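Local coordinates for acyl-CoA dehydrogenase (Mycobacterium thermoresistibile, PDB 3PFD), which probably oxidises saturated acyl-CoA thioesters to 2,3-dehydroacyl-CoA, handing the electrons through its bound flavin adenine dinucleotide to an acceptor, at residues C[32-35]-C[36-40]; C[76-80]-C[81-85]; C[97-100]-C[101-105]; C[281-285]-C[286-290]; C[338-341]-C[342-346]. One frame throughout, in Å; residues are numbered along the deposited sequence.

Contact 1: residues C[32-35]-C[36-40]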
loop_
_atom_site.group_PDB
_atom_site.type_symbol
_atom_site.label_atom_id
_atom_site.label_comp_id
_atom_site.label_asym_id
_atom_site.label_seq_id
_atom_site.Cartn_x
_atom_site.Cartn_y
_atom_site.Cartn_z
ATOM N N ALA C 32 3.111 34.340 -3.299
ATOM C CA ALA C 32 3.868 35.299 -4.126
ATOM C C ALA C 32 5.235 35.560 -3.508
ATOM O O ALA C 32 6.247 35.512 -4.194
ATOM C CB ALA C 32 3.093 36.603 -4.322
ATOM N N LEU C 33 5.267 35.785 -2.201
ATOM C CA LEU C 33 6.530 35.957 -1.500
ATOM C C LEU C 33 7.406 34.707 -1.608
ATOM O O LEU C 33 8.595 34.811 -1.898
ATOM C CB LEU C 33 6.285 36.301 -0.034
ATOM C CG LEU C 33 7.553 36.721 0.703
ATOM C CD1 LEU C 33 7.196 37.839 1.624
ATOM C CD2 LEU C 33 8.217 35.573 1.462
ATOM N N ALA C 34 6.823 33.530 -1.379
ATOM C CA ALA C 34 7.604 32.313 -1.475
ATOM C C ALA C 34 8.176 32.123 -2.880
ATOM O O ALA C 34 9.362 31.851 -3.026
ATOM C CB ALA C 34 6.814 31.114 -1.032
ATOM N N GLU C 35 7.356 32.301 -3.913
ATOM C CA GLU C 35 7.814 32.050 -5.282
ATOM C C GLU C 35 8.844 33.092 -5.754
ATOM O O GLU C 35 9.787 32.763 -6.470
ATOM C CB GLU C 35 6.631 31.927 -6.250
ATOM C CG GLU C 35 6.047 30.495 -6.273
ATOM C CD GLU C 35 4.810 30.350 -7.134
ATOM O OE1 GLU C 35 4.341 31.360 -7.698
ATOM O OE2 GLU C 35 4.288 29.215 -7.250
ATOM N N LYS C 36 8.670 34.335 -5.322
ATOM C CA LYS C 36 9.539 35.427 -5.738
ATOM C C LYS C 36 10.816 35.497 -4.899
ATOM O O LYS C 36 11.903 35.610 -5.451
ATOM C CB LYS C 36 8.799 36.781 -5.688
ATOM C CG LYS C 36 7.661 36.944 -6.706
ATOM C CD LYS C 36 6.848 38.230 -6.414
ATOM C CE LYS C 36 5.763 38.506 -7.465
ATOM N NZ LYS C 36 4.806 39.564 -7.014
ATOM N N GLU C 37 10.669 35.427 -3.578
ATOM C CA GLU C 37 11.766 35.732 -2.643
ATOM C C GLU C 37 12.452 34.520 -2.005
ATOM O O GLU C 37 13.565 34.643 -1.476
ATOM C CB GLU C 37 11.280 36.663 -1.523
ATOM C CG GLU C 37 10.619 37.966 -1.985
ATOM C CD GLU C 37 11.581 38.964 -2.644
ATOM O OE1 GLU C 37 12.827 38.838 -2.488
ATOM O OE2 GLU C 37 11.071 39.893 -3.322
ATOM N N ILE C 38 11.809 33.355 -2.040
ATOM C CA ILE C 38 12.359 32.180 -1.362
ATOM C C ILE C 38 12.812 31.076 -2.345
ATOM O O ILE C 38 13.912 30.544 -2.212
ATOM C CB ILE C 38 11.328 31.597 -0.348
ATOM C CG1 ILE C 38 10.970 32.650 0.724
ATOM C CG2 ILE C 38 11.850 30.294 0.304
ATOM C CD1 ILE C 38 9.836 32.176 1.663
ATOM N N ALA C 39 11.947 30.722 -3.296
ATOM C CA ALA C 39 12.232 29.686 -4.294
ATOM C C ALA C 39 13.571 29.808 -5.043
ATOM O O ALA C 39 14.200 28.772 -5.293
ATOM C CB ALA C 39 11.048 29.522 -5.323
ATOM N N PRO C 40 13.994 31.041 -5.440
ATOM C CA PRO C 40 15.275 31.085 -6.191
ATOM C C PRO C 40 16.513 30.592 -5.416
ATOM O O PRO C 40 17.490 30.175 -6.038
ATOM C CB PRO C 40 15.417 32.574 -6.591
ATOM C CG PRO C 40 13.974 33.105 -6.620
ATOM C CD PRO C 40 13.297 32.348 -5.464
#
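Leu-33 and Ile-38, five residues apart on helix 24-47, lean together at a slant, and their methyl ends do the touching: CD2 of Leu-33 lies 3.8 Å from CD1 of Ile-38. Leu-33 carries CG anti to its backbone N (chi1 -170°), which brings CD2 round to the later turn even though CB sets off away from it. Ile-38 runs CG1 and CD1 back along the helix, far enough for CD1 to rest on Ala-34 as well, 4.2 Å from its CB. Lys-36 takes another course, stretched out to full length past the carbonyl of Ala-32, with CG 3.2 Å from Ala-32 O. The turn at 36-38 is wider than a regular one, of pi type, and Ala-34 O accepts two bonds there: Ile-38 N reaches it at 3.0 Å from well above the carbonyl plane, while Ala-39 N comes in at 2.8 Å almost in line with the C=O bond. Pro-40 has no N-H to give, and the helix kinks there, with CD of Pro-40 3.7 Å from Glu-35 O. The carboxylate of Glu-35 goes to a salt bridge with Arg-92. On the apolar side, Leu-33 rests on Ala-58 and Leu-59, and Ile-38 on Ala-55, all of helix 53-61; Ala-34 and Ile-38 also meet Val-93 in the loop between helices 80-91 and 95-114.

Contact 2: residues C[76-80]-C[81-85]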
loop_
_atom_site.group_PDB
_atom_site.type_symbol
_atom_site.label_atom_id
_atom_site.label_comp_id
_atom_site.label_asym_id
_atom_site.label_seq_id
_atom_site.Cartn_x
_atom_site.Cartn_y
_atom_site.Cartn_z
ATOM N N GLN C 76 0.629 39.424 14.873
ATOM C CA GLN C 76 -0.525 39.459 13.973
ATOM C C GLN C 76 -1.752 38.774 14.579
ATOM O O GLN C 76 -2.864 38.966 14.099
ATOM C CB GLN C 76 -0.210 38.792 12.624
ATOM C CG GLN C 76 0.986 39.347 11.902
ATOM C CD GLN C 76 0.686 40.545 11.016
ATOM O OE1 GLN C 76 -0.418 40.719 10.484
ATOM N NE2 GLN C 76 1.696 41.358 10.824
ATOM N N GLY C 77 -1.549 37.965 15.612
ATOM C CA GLY C 77 -2.646 37.207 16.202
ATOM C C GLY C 77 -3.469 36.404 15.197
ATOM O O GLY C 77 -4.675 36.279 15.345
ATOM N N ALA C 78 -2.812 35.842 14.184
ATOM C CA ALA C 78 -3.495 35.049 13.169
ATOM C C ALA C 78 -4.028 33.732 13.745
ATOM O O ALA C 78 -3.468 33.170 14.688
ATOM C CB ALA C 78 -2.578 34.794 11.973
ATOM N N ASP C 79 -5.126 33.259 13.185
ATOM C CA ASP C 79 -5.712 31.997 13.609
ATOM C C ASP C 79 -4.804 30.840 13.127
ATOM O O ASP C 79 -3.949 31.029 12.250
ATOM C CB ASP C 79 -7.131 31.867 13.044
ATOM C CG ASP C 79 -7.135 31.690 11.531
ATOM O OD1 ASP C 79 -6.700 30.626 11.055
ATOM O OD2 ASP C 79 -7.540 32.620 10.806
ATOM N N SER C 80 -4.994 29.656 13.701
ATOM C CA SER C 80 -4.040 28.553 13.521
ATOM C C SER C 80 -4.076 27.929 12.133
ATOM O O SER C 80 -3.097 27.299 11.713
ATOM C CB SER C 80 -4.273 27.481 14.574
ATOM O OG SER C 80 -5.579 26.953 14.433
ATOM N N VAL C 81 -5.202 28.072 11.434
ATOM C CA VAL C 81 -5.291 27.633 10.039
ATOM C C VAL C 81 -4.432 28.569 9.160
ATOM O O VAL C 81 -3.706 28.103 8.267
ATOM C CB VAL C 81 -6.773 27.584 9.507
ATOM C CG1 VAL C 81 -6.820 27.231 8.043
ATOM C CG2 VAL C 81 -7.649 26.610 10.316
ATOM N N ALA C 82 -4.517 29.880 9.413
ATOM C CA ALA C 82 -3.693 30.854 8.687
ATOM C C ALA C 82 -2.194 30.518 8.869
ATOM O O ALA C 82 -1.426 30.454 7.900
ATOM C CB ALA C 82 -4.003 32.288 9.143
ATOM N N THR C 83 -1.802 30.261 10.112
ATOM C CA THR C 83 -0.451 29.830 10.413
ATOM C C THR C 83 -0.061 28.565 9.625
ATOM O O THR C 83 1.029 28.552 9.052
ATOM C CB THR C 83 -0.251 29.646 11.908
ATOM O OG1 THR C 83 -0.420 30.917 12.550
ATOM C CG2 THR C 83 1.143 29.136 12.211
ATOM N N CYS C 84 -0.951 27.555 9.545
ATOM C CA CYS C 84 -0.688 26.366 8.709
ATOM C C CYS C 84 -0.487 26.718 7.232
ATOM O O CYS C 84 0.396 26.171 6.561
ATOM C CB CYS C 84 -1.790 25.285 8.837
ATOM S SG CYS C 84 -1.831 24.371 10.372
ATOM N N ILE C 85 -1.330 27.592 6.696
ATOM C CA ILE C 85 -1.228 27.953 5.272
ATOM C C ILE C 85 0.126 28.610 4.954
ATOM O O ILE C 85 0.732 28.352 3.920
ATOM C CB ILE C 85 -2.470 28.792 4.811
ATOM C CG1 ILE C 85 -3.714 27.875 4.758
ATOM C CG2 ILE C 85 -2.194 29.473 3.453
ATOM C CD1 ILE C 85 -5.101 28.589 4.731
HETATM O O HOH W 1 -2.131 30.814 15.320
#
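Ala-78 makes the first touch, its CB pointing at the helix and stopping 4.0 Å from CB of Ala-82. Its carbonyl is turned to a bridging water, which donates to Ala-78 O at 2.8 Å and is also hydrogen-bonded to OG1 of Thr-83, so side chain and loop backbone are tied through solvent. Asp-79 comes next and is the N-cap of helix 80-91. Its CG sits between the backbone N and the carbonyl carbon (chi1 69°), a torsion that brings the carboxylate over the first turn, where OD1 takes the N-H of Ala-82 at 2.8 Å. That bond is fairly straight, 163° at the hydrogen, but the N-H arrives from above the carboxylate plane. The negative charge also lies at the positive end of the helix dipole, which would be expected to suit it. OD2 has its own partner in His-23 NE2. The main chain of the same residue starts the regular pattern, Asp-79 O accepting from Thr-83 N at 3.1 Å. Ser-80 continues it: Ser-80 O receives the N-H of Cys-84 at 3.1 Å, and OG turns off to the carbonyl of Ala-316 on helix 292-321, the helix that Cys-84 packs against.

Contact 3: residues C[97-100]-C[101-105]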
loop_
_atom_site.group_PDB
_atom_site.type_symbol
_atom_site.label_atom_id
_atom_site.label_comp_id
_atom_site.label_asym_id
_atom_site.label_seq_id
_atom_site.Cartn_x
_atom_site.Cartn_y
_atom_site.Cartn_z
ATOM N N ALA C 97 13.375 26.605 4.842
ATOM C CA ALA C 97 12.793 27.918 5.088
ATOM C C ALA C 97 11.498 27.843 5.893
ATOM O O ALA C 97 11.272 28.683 6.779
ATOM C CB ALA C 97 12.574 28.669 3.748
ATOM N N SER C 98 10.641 26.856 5.570
ATOM C CA SER C 98 9.370 26.662 6.281
ATOM C C SER C 98 9.561 26.462 7.791
ATOM O O SER C 98 8.665 26.749 8.586
ATOM C CB SER C 98 8.534 25.496 5.677
ATOM O OG SER C 98 9.043 24.227 6.087
ATOM N N LEU C 99 10.748 26.001 8.180
ATOM C CA LEU C 99 11.032 25.767 9.594
ATOM C C LEU C 99 11.249 27.068 10.388
ATOM O O LEU C 99 11.284 27.044 11.622
ATOM C CB LEU C 99 12.218 24.801 9.739
ATOM C CG LEU C 99 11.906 23.330 9.404
ATOM C CD1 LEU C 99 13.187 22.524 9.193
ATOM C CD2 LEU C 99 11.089 22.706 10.521
ATOM N N ILE C 100 11.393 28.195 9.696
ATOM C CA ILE C 100 11.455 29.504 10.386
ATOM C C ILE C 100 10.098 29.770 11.051
ATOM O O ILE C 100 10.019 29.853 12.303
ATOM C CB ILE C 100 11.873 30.652 9.410
ATOM C CG1 ILE C 100 13.288 30.409 8.860
ATOM C CG2 ILE C 100 11.729 32.047 10.069
ATOM C CD1 ILE C 100 13.555 31.169 7.554
ATOM N N PRO C 101 9.010 29.852 10.250
ATOM C CA PRO C 101 7.736 30.004 10.968
ATOM C C PRO C 101 7.324 28.780 11.787
ATOM O O PRO C 101 6.691 28.949 12.825
ATOM C CB PRO C 101 6.724 30.284 9.850
ATOM C CG PRO C 101 7.342 29.629 8.598
ATOM C CD PRO C 101 8.834 29.924 8.786
ATOM N N ALA C 102 7.673 27.565 11.347
ATOM C CA ALA C 102 7.200 26.345 12.042
ATOM C C ALA C 102 7.869 26.217 13.399
ATOM O O ALA C 102 7.217 25.848 14.384
ATOM C CB ALA C 102 7.447 25.080 11.210
ATOM N N VAL C 103 9.172 26.509 13.440
ATOM C CA VAL C 103 9.919 26.464 14.723
ATOM C C VAL C 103 9.756 27.718 15.567
ATOM O O VAL C 103 9.795 27.639 16.813
ATOM C CB VAL C 103 11.377 25.933 14.563
ATOM C CG1 VAL C 103 12.140 25.909 15.909
ATOM C CG2 VAL C 103 11.308 24.520 13.982
ATOM N N ASN C 104 9.513 28.867 14.919
ATOM C CA ASN C 104 9.097 30.029 15.684
ATOM C C ASN C 104 7.869 29.684 16.551
ATOM O O ASN C 104 7.786 30.094 17.713
ATOM C CB ASN C 104 8.864 31.271 14.799
ATOM C CG ASN C 104 10.176 31.983 14.430
ATOM O OD1 ASN C 104 11.239 31.693 14.996
ATOM N ND2 ASN C 104 10.106 32.910 13.482
ATOM N N LYS C 105 6.952 28.885 15.995
ATOM C CA LYS C 105 5.788 28.444 16.723
ATOM C C LYS C 105 6.158 27.375 17.769
ATOM O O LYS C 105 5.803 27.509 18.924
ATOM C CB LYS C 105 4.671 27.961 15.770
ATOM C CG LYS C 105 3.300 28.106 16.419
ATOM C CD LYS C 105 2.221 27.190 15.901
ATOM C CE LYS C 105 1.053 27.281 16.898
ATOM N NZ LYS C 105 -0.210 26.839 16.314
#
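Ile-100, Pro-101 and Leu-99 bury the most surface here, and the side chain of Leu-99 slants across Val-103, its CD2 3.9 Å from CG2 of Val-103. Pro-101 kinks the helix. Lacking an N-H, it leaves Ala-97 O to the N of Ile-100 at 3.0 Å, a tighter three-residue turn, and sets its ring against the preceding carbonyls, with CG 3.2 Å from Ser-98 O. Regular bonding returns at once, Ser-98 O accepting from Ala-102 N at 3.0 Å. Ile-100 O takes the N-H of Asn-104 at 2.8 Å, and CG2 of Ile-100 lies 3.9 Å from ND2 of Asn-104. That amide is gripped at both ends, ND2 giving to Ser-65 O and OD1 accepting from Ala-134 N of strand 134-137. Ile-100 and Pro-101 press on Leu-59 of helix 53-61, Pro-101 also meets Ile-87 of helix 80-91, and Leu-99 lies against Gln-262 of helix 256-280.

Contact 4: residues C[281-285]-C[286-290]. With FDA (dihydroflavine-adenine dinucleotide), chain B.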
loop_
_atom_site.group_PDB
_atom_site.type_symbol
_atom_site.label_atom_id
_atom_site.label_comp_id
_atom_site.label_asym_id
_atom_site.label_seq_id
_atom_site.Cartn_x
_atom_site.Cartn_y
_atom_site.Cartn_z
ATOM N N ARG C 281 7.391 17.151 -21.230
ATOM C CA ARG C 281 8.277 16.066 -21.667
ATOM C C ARG C 281 7.564 15.072 -22.623
ATOM O O ARG C 281 6.571 14.458 -22.257
ATOM C CB ARG C 281 8.828 15.346 -20.414
ATOM C CG ARG C 281 9.526 14.006 -20.669
ATOM C CD ARG C 281 10.670 14.173 -21.681
ATOM N NE ARG C 281 11.609 13.054 -21.670
ATOM C CZ ARG C 281 12.767 13.073 -22.317
ATOM N NH1 ARG C 281 13.093 14.128 -23.073
ATOM N NH2 ARG C 281 13.588 12.039 -22.232
ATOM N N LYS C 282 8.080 14.902 -23.832
ATOM C CA LYS C 282 7.494 13.960 -24.777
ATOM C C LYS C 282 8.368 12.740 -25.078
ATOM O O LYS C 282 9.583 12.875 -25.273
ATOM C CB LYS C 282 7.169 14.670 -26.087
ATOM C CG LYS C 282 6.052 15.707 -26.011
ATOM C CD LYS C 282 6.254 16.723 -27.146
ATOM C CE LYS C 282 4.971 17.350 -27.624
ATOM N NZ LYS C 282 4.198 16.372 -28.488
ATOM N N GLN C 283 7.744 11.559 -25.082
ATOM C CA GLN C 283 8.353 10.323 -25.551
ATOM C C GLN C 283 7.265 9.582 -26.325
ATOM O O GLN C 283 6.083 9.696 -25.963
ATOM C CB GLN C 283 8.820 9.452 -24.368
ATOM C CG GLN C 283 10.020 9.993 -23.591
ATOM C CD GLN C 283 11.326 9.909 -24.348
ATOM O OE1 GLN C 283 12.004 8.885 -24.313
ATOM N NE2 GLN C 283 11.697 10.992 -25.026
ATOM N N PHE C 284 7.660 8.785 -27.325
ATOM C CA PHE C 284 6.723 8.072 -28.212
ATOM C C PHE C 284 5.733 9.009 -28.933
ATOM O O PHE C 284 4.627 8.598 -29.246
ATOM C CB PHE C 284 5.965 6.918 -27.497
ATOM C CG PHE C 284 6.846 6.060 -26.633
ATOM C CD1 PHE C 284 7.613 5.018 -27.192
ATOM C CD2 PHE C 284 6.902 6.267 -25.266
ATOM C CE1 PHE C 284 8.448 4.220 -26.392
ATOM C CE2 PHE C 284 7.728 5.471 -24.448
ATOM C CZ PHE C 284 8.506 4.444 -25.027
ATOM N N GLY C 285 6.129 10.251 -29.191
ATOM C CA GLY C 285 5.286 11.176 -29.961
ATOM C C GLY C 285 4.193 11.925 -29.187
ATOM O O GLY C 285 3.346 12.555 -29.801
ATOM N N ARG C 286 4.188 11.855 -27.844
ATOM C CA ARG C 286 3.135 12.514 -27.054
ATOM C C ARG C 286 3.687 12.834 -25.659
ATOM O O ARG C 286 4.689 12.263 -25.263
ATOM C CB ARG C 286 1.885 11.592 -26.961
ATOM C CG ARG C 286 2.239 10.160 -26.459
ATOM C CD ARG C 286 1.062 9.170 -26.279
ATOM N NE ARG C 286 1.554 8.062 -25.455
ATOM C CZ ARG C 286 2.071 6.931 -25.933
ATOM N NH1 ARG C 286 2.104 6.691 -27.253
ATOM N NH2 ARG C 286 2.531 6.019 -25.089
ATOM N N PRO C 287 3.060 13.776 -24.925
ATOM C CA PRO C 287 3.509 14.071 -23.561
ATOM C C PRO C 287 3.525 12.791 -22.728
ATOM O O PRO C 287 2.684 11.941 -22.946
ATOM C CB PRO C 287 2.409 15.006 -23.042
ATOM C CG PRO C 287 1.971 15.740 -24.244
ATOM C CD PRO C 287 2.093 14.786 -25.410
ATOM N N VAL C 288 4.451 12.647 -21.784
ATOM C CA VAL C 288 4.382 11.469 -20.897
ATOM C C VAL C 288 3.105 11.457 -20.030
ATOM O O VAL C 288 2.614 10.387 -19.635
ATOM C CB VAL C 288 5.693 11.195 -20.084
ATOM C CG1 VAL C 288 6.816 10.818 -21.031
ATOM C CG2 VAL C 288 6.081 12.368 -19.170
ATOM N N SER C 289 2.523 12.630 -19.811
ATOM C CA SER C 289 1.261 12.723 -19.092
ATOM C C SER C 289 0.067 12.134 -19.883
ATOM O O SER C 289 -0.995 11.912 -19.321
ATOM C CB SER C 289 0.998 14.180 -18.711
ATOM O OG SER C 289 0.868 14.992 -19.853
ATOM N N ASP C 290 0.259 11.895 -21.185
ATOM C CA ASP C 290 -0.763 11.263 -22.034
ATOM C C ASP C 290 -1.037 9.780 -21.699
ATOM O O ASP C 290 -2.037 9.229 -22.142
ATOM C CB ASP C 290 -0.373 11.346 -23.515
ATOM C CG ASP C 290 -1.025 12.489 -24.227
ATOM O OD1 ASP C 290 -1.268 12.371 -25.452
ATOM O OD2 ASP C 290 -1.300 13.519 -23.569
HETATM P PA FDA B . 11.348 9.574 -19.672
HETATM O O1A FDA B . 11.413 8.483 -20.706
HETATM O O2A FDA B . 11.131 11.006 -20.048
HETATM O O5B FDA B . 10.206 9.188 -18.605
HETATM C C5B FDA B . 9.637 10.162 -17.738
HETATM C C4B FDA B . 8.504 9.473 -16.992
HETATM O O4B FDA B . 7.490 9.119 -17.957
HETATM C C3B FDA B . 8.922 8.179 -16.297
HETATM O O3B FDA B . 8.126 7.986 -15.139
HETATM C C2B FDA B . 8.436 7.104 -17.251
HETATM O O2B FDA B . 8.168 5.870 -16.595
HETATM C C1B FDA B . 7.173 7.720 -17.836
HETATM N N9A FDA B . 6.818 7.100 -19.139
HETATM C C8A FDA B . 7.504 7.230 -20.296
HETATM N N7A FDA B . 6.876 6.515 -21.247
HETATM C C5A FDA B . 5.766 5.940 -20.703
HETATM C C6A FDA B . 4.755 5.102 -21.199
HETATM N N6A FDA B . 4.750 4.709 -22.512
HETATM N N1A FDA B . 3.775 4.668 -20.349
HETATM C C2A FDA B . 3.767 5.056 -19.054
HETATM N N3A FDA B . 4.733 5.858 -18.568
HETATM C C4A FDA B . 5.741 6.312 -19.361
HETATM N N1 FDA B . 21.185 4.789 -20.074
HETATM C C2 FDA B . 22.210 4.293 -20.807
HETATM O O2 FDA B . 22.161 4.289 -22.054
HETATM N N3 FDA B . 23.327 3.828 -20.197
HETATM C C4 FDA B . 23.437 3.805 -18.859
HETATM O O4 FDA B . 24.484 3.333 -18.373
HETATM C C4X FDA B . 22.391 4.286 -18.065
HETATM N N5 FDA B . 22.615 4.547 -16.763
HETATM C C5X FDA B . 21.780 5.360 -16.048
HETATM C C6 FDA B . 22.220 5.919 -14.843
HETATM C C7 FDA B . 21.496 6.930 -14.212
HETATM C C7M FDA B . 22.021 7.497 -12.914
HETATM C C8 FDA B . 20.304 7.400 -14.764
HETATM C C8M FDA B . 19.488 8.520 -14.109
HETATM C C9 FDA B . 19.873 6.852 -15.972
HETATM C C9A FDA B . 20.588 5.842 -16.618
HETATM N N10 FDA B . 20.290 5.522 -17.968
HETATM C C10 FDA B . 21.255 4.797 -18.713
HETATM C "C1'" FDA B . 19.104 6.097 -18.644
HETATM C "C2'" FDA B . 17.770 5.553 -18.107
HETATM O "O2'" FDA B . 17.553 4.241 -18.645
HETATM C "C3'" FDA B . 16.631 6.515 -18.439
HETATM O "O3'" FDA B . 16.614 7.566 -17.454
HETATM C "C4'" FDA B . 15.281 5.802 -18.405
HETATM O "O4'" FDA B . 15.248 4.866 -19.484
HETATM C "C5'" FDA B . 14.103 6.765 -18.486
HETATM O "O5'" FDA B . 14.276 7.712 -19.549
HETATM P P FDA B . 14.165 9.281 -19.223
HETATM O O1P FDA B . 15.067 9.609 -18.078
HETATM O O2P FDA B . 14.325 10.027 -20.555
HETATM O O3P FDA B . 12.647 9.461 -18.701
HETATM O O HOH W 2 4.416 9.329 -23.841
#
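A short beta hairpin with a two-residue loop, a type I' turn from Gln-283 to Arg-286, forms one wall of the pocket for the pyrophosphate and adenine of the reduced flavin dinucleotide. The hairpin itself is held by Gln-283 N giving to Arg-286 O at 3.1 Å, with a weak return bond from Arg-286 N, and by Val-288 N giving to Arg-281 O at 2.8 Å. Bent at chi2 (56°), Arg-281 lays its guanidinium along the pyrophosphate: NE meets O2A edge-on at 2.7 Å and nearly straight (169°), while NH2 reaches O2P of the other phosphate at 2.7 Å. The amide of Gln-283 covers one face of that group, NE2 lying 3.5 Å above the guanidinium plane of Arg-281. NE2 also gives to Lys-282 O, which helps fix the amide. Phe-284 offers the adenine its ring edge, CE2 being 3.5 Å from N7A. Its CB in turn lies over a face of the Arg-286 guanidinium, 3.9 Å from NH1, and Arg-286 NH2 is held by Asn-291 OD1. Val-288 backs the ribose, CB 3.5 Å from O4B. The Gln-283 side chain and Phe-284 N are hydrogen-bonded to Glu-142, Gly-144 and Asp-146 of the second subunit, and the cofactor also bonds to Thr-379 OG1 of that subunit. In the chain, the hairpin links helix 256-280 to helix 292-321.

Contact 5: residues C[338-341]-C[342-346]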
loop_
_atom_site.group_PDB
_atom_site.type_symbol
_atom_site.label_atom_id
_atom_site.label_comp_id
_atom_site.label_asym_id
_atom_site.label_seq_id
_atom_site.Cartn_x
_atom_site.Cartn_y
_atom_site.Cartn_z
ATOM N N SER C 338 2.380 13.364 6.491
ATOM C CA SER C 338 3.797 13.025 6.269
ATOM C C SER C 338 3.921 11.726 5.499
ATOM O O SER C 338 4.788 11.605 4.635
ATOM C CB SER C 338 4.591 12.972 7.592
ATOM O OG SER C 338 3.994 12.073 8.514
ATOM N N ASP C 339 3.059 10.754 5.799
ATOM C CA ASP C 339 2.997 9.538 4.982
ATOM C C ASP C 339 2.659 9.892 3.534
ATOM O O ASP C 339 3.269 9.363 2.597
ATOM C CB ASP C 339 1.998 8.503 5.534
ATOM C CG ASP C 339 2.488 7.835 6.803
ATOM O OD1 ASP C 339 3.651 8.016 7.167
ATOM O OD2 ASP C 339 1.710 7.136 7.453
ATOM N N VAL C 340 1.699 10.801 3.349
ATOM C CA VAL C 340 1.300 11.209 1.993
ATOM C C VAL C 340 2.506 11.854 1.228
ATOM O O VAL C 340 2.810 11.491 0.075
ATOM C CB VAL C 340 0.053 12.105 2.039
ATOM C CG1 VAL C 340 -0.167 12.830 0.715
ATOM C CG2 VAL C 340 -1.235 11.255 2.348
ATOM N N ALA C 341 3.206 12.767 1.911
ATOM C CA ALA C 341 4.355 13.467 1.330
ATOM C C ALA C 341 5.441 12.504 0.889
ATOM O O ALA C 341 6.037 12.708 -0.136
ATOM C CB ALA C 341 4.920 14.473 2.319
ATOM N N MET C 342 5.736 11.502 1.714
ATOM C CA MET C 342 6.760 10.514 1.357
ATOM C C MET C 342 6.415 9.784 0.066
ATOM O O MET C 342 7.272 9.601 -0.817
ATOM C CB MET C 342 6.989 9.501 2.510
ATOM C CG MET C 342 8.336 8.796 2.453
ATOM S SD MET C 342 9.766 9.911 2.520
ATOM C CE MET C 342 10.316 9.935 0.771
ATOM N N GLU C 343 5.168 9.311 -0.010
ATOM C CA GLU C 343 4.680 8.632 -1.201
ATOM C C GLU C 343 4.645 9.578 -2.420
ATOM O O GLU C 343 5.100 9.216 -3.485
ATOM C CB GLU C 343 3.286 7.984 -0.937
ATOM C CG GLU C 343 2.544 7.513 -2.222
ATOM C CD GLU C 343 1.133 6.951 -1.936
ATOM O OE1 GLU C 343 0.421 6.574 -2.898
ATOM O OE2 GLU C 343 0.721 6.910 -0.756
ATOM N N VAL C 344 4.114 10.779 -2.249
ATOM C CA VAL C 344 3.981 11.740 -3.353
ATOM C C VAL C 344 5.325 12.154 -3.939
ATOM O O VAL C 344 5.493 12.158 -5.175
ATOM C CB VAL C 344 3.159 13.010 -2.931
ATOM C CG1 VAL C 344 3.332 14.139 -3.933
ATOM C CG2 VAL C 344 1.662 12.657 -2.789
ATOM N N THR C 345 6.284 12.472 -3.066
ATOM C CA THR C 345 7.620 12.911 -3.510
ATOM C C THR C 345 8.426 11.782 -4.151
ATOM O O THR C 345 9.159 12.034 -5.095
ATOM C CB THR C 345 8.453 13.550 -2.381
ATOM O OG1 THR C 345 8.652 12.610 -1.334
ATOM C CG2 THR C 345 7.767 14.821 -1.827
ATOM N N THR C 346 8.282 10.556 -3.634
ATOM C CA THR C 346 8.859 9.347 -4.271
ATOM C C THR C 346 8.338 9.178 -5.707
ATOM O O THR C 346 9.110 8.892 -6.622
ATOM C CB THR C 346 8.581 8.063 -3.438
ATOM O OG1 THR C 346 9.141 8.244 -2.136
ATOM C CG2 THR C 346 9.249 6.842 -4.047
HETATM O O HOH W 3 0.901 7.282 1.644
#
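OG1 of Thr-345 folds back to Ala-341 O at 2.9 Å, lying between its own backbone N and carbonyl carbon (chi1 61°), and Thr-345 N gives to the same oxygen at 2.9 Å from the other face of the carbonyl. Thr-346 reaches the same kind of bond with a different chi1 (-59°), OG1 to Met-342 O at 2.7 Å, so each of two successive carbonyls carries two donors and each buried or half-buried hydroxyl is satisfied within the helix. Routine backbone bonds join Ser-338 to Met-342 and Asp-339 to Glu-343. Apolar contact comes from Val-340 and Val-344, which run alongside each other in the same direction, CG1 of the first 4.0 Å from CG2 of the second. The charged groups are taken up by other parts of the chain: Asp-339 pairs with Arg-384 and accepts from Asn-380 and Gln-374, while Glu-343 forms a salt bridge with Lys-304. Met-342, bent at chi2 and chi3, touches Met-367 of its own chain and Met-367 of the second subunit. Val-344 meets helices 256-280 and 292-321, and Thr-345 helices 256-280 and 363-373, an arrangement belonging to the C-terminal helical bundle of the acyl-CoA dehydrogenase fold, which here also carries a subunit interface.

Contacts 1, 2 and 3 share the N-terminal helical region, where Ile-38 of contact 1 packs on Ala-97 of contact 3 and contacts 1 and 3 both lean on helix 53-61. Contacts 3 and 5 are buried; contacts 1, 2 and 4 are only partly so. Contact 3 has its centre about 6 Å from the centre of the chain, while contact 1 mixes apolar and charged sides. Both are helices disturbed at a proline, whereas contact 2 is a helix start, held by a carboxylate cap. Contact 5 is an undistorted helix with doubly served carbonyls. Contact 4, a hairpin whose centre is about 38 Å from that of the chain, binds phosphate with an arginine, and like contact 5 it touches the second subunit.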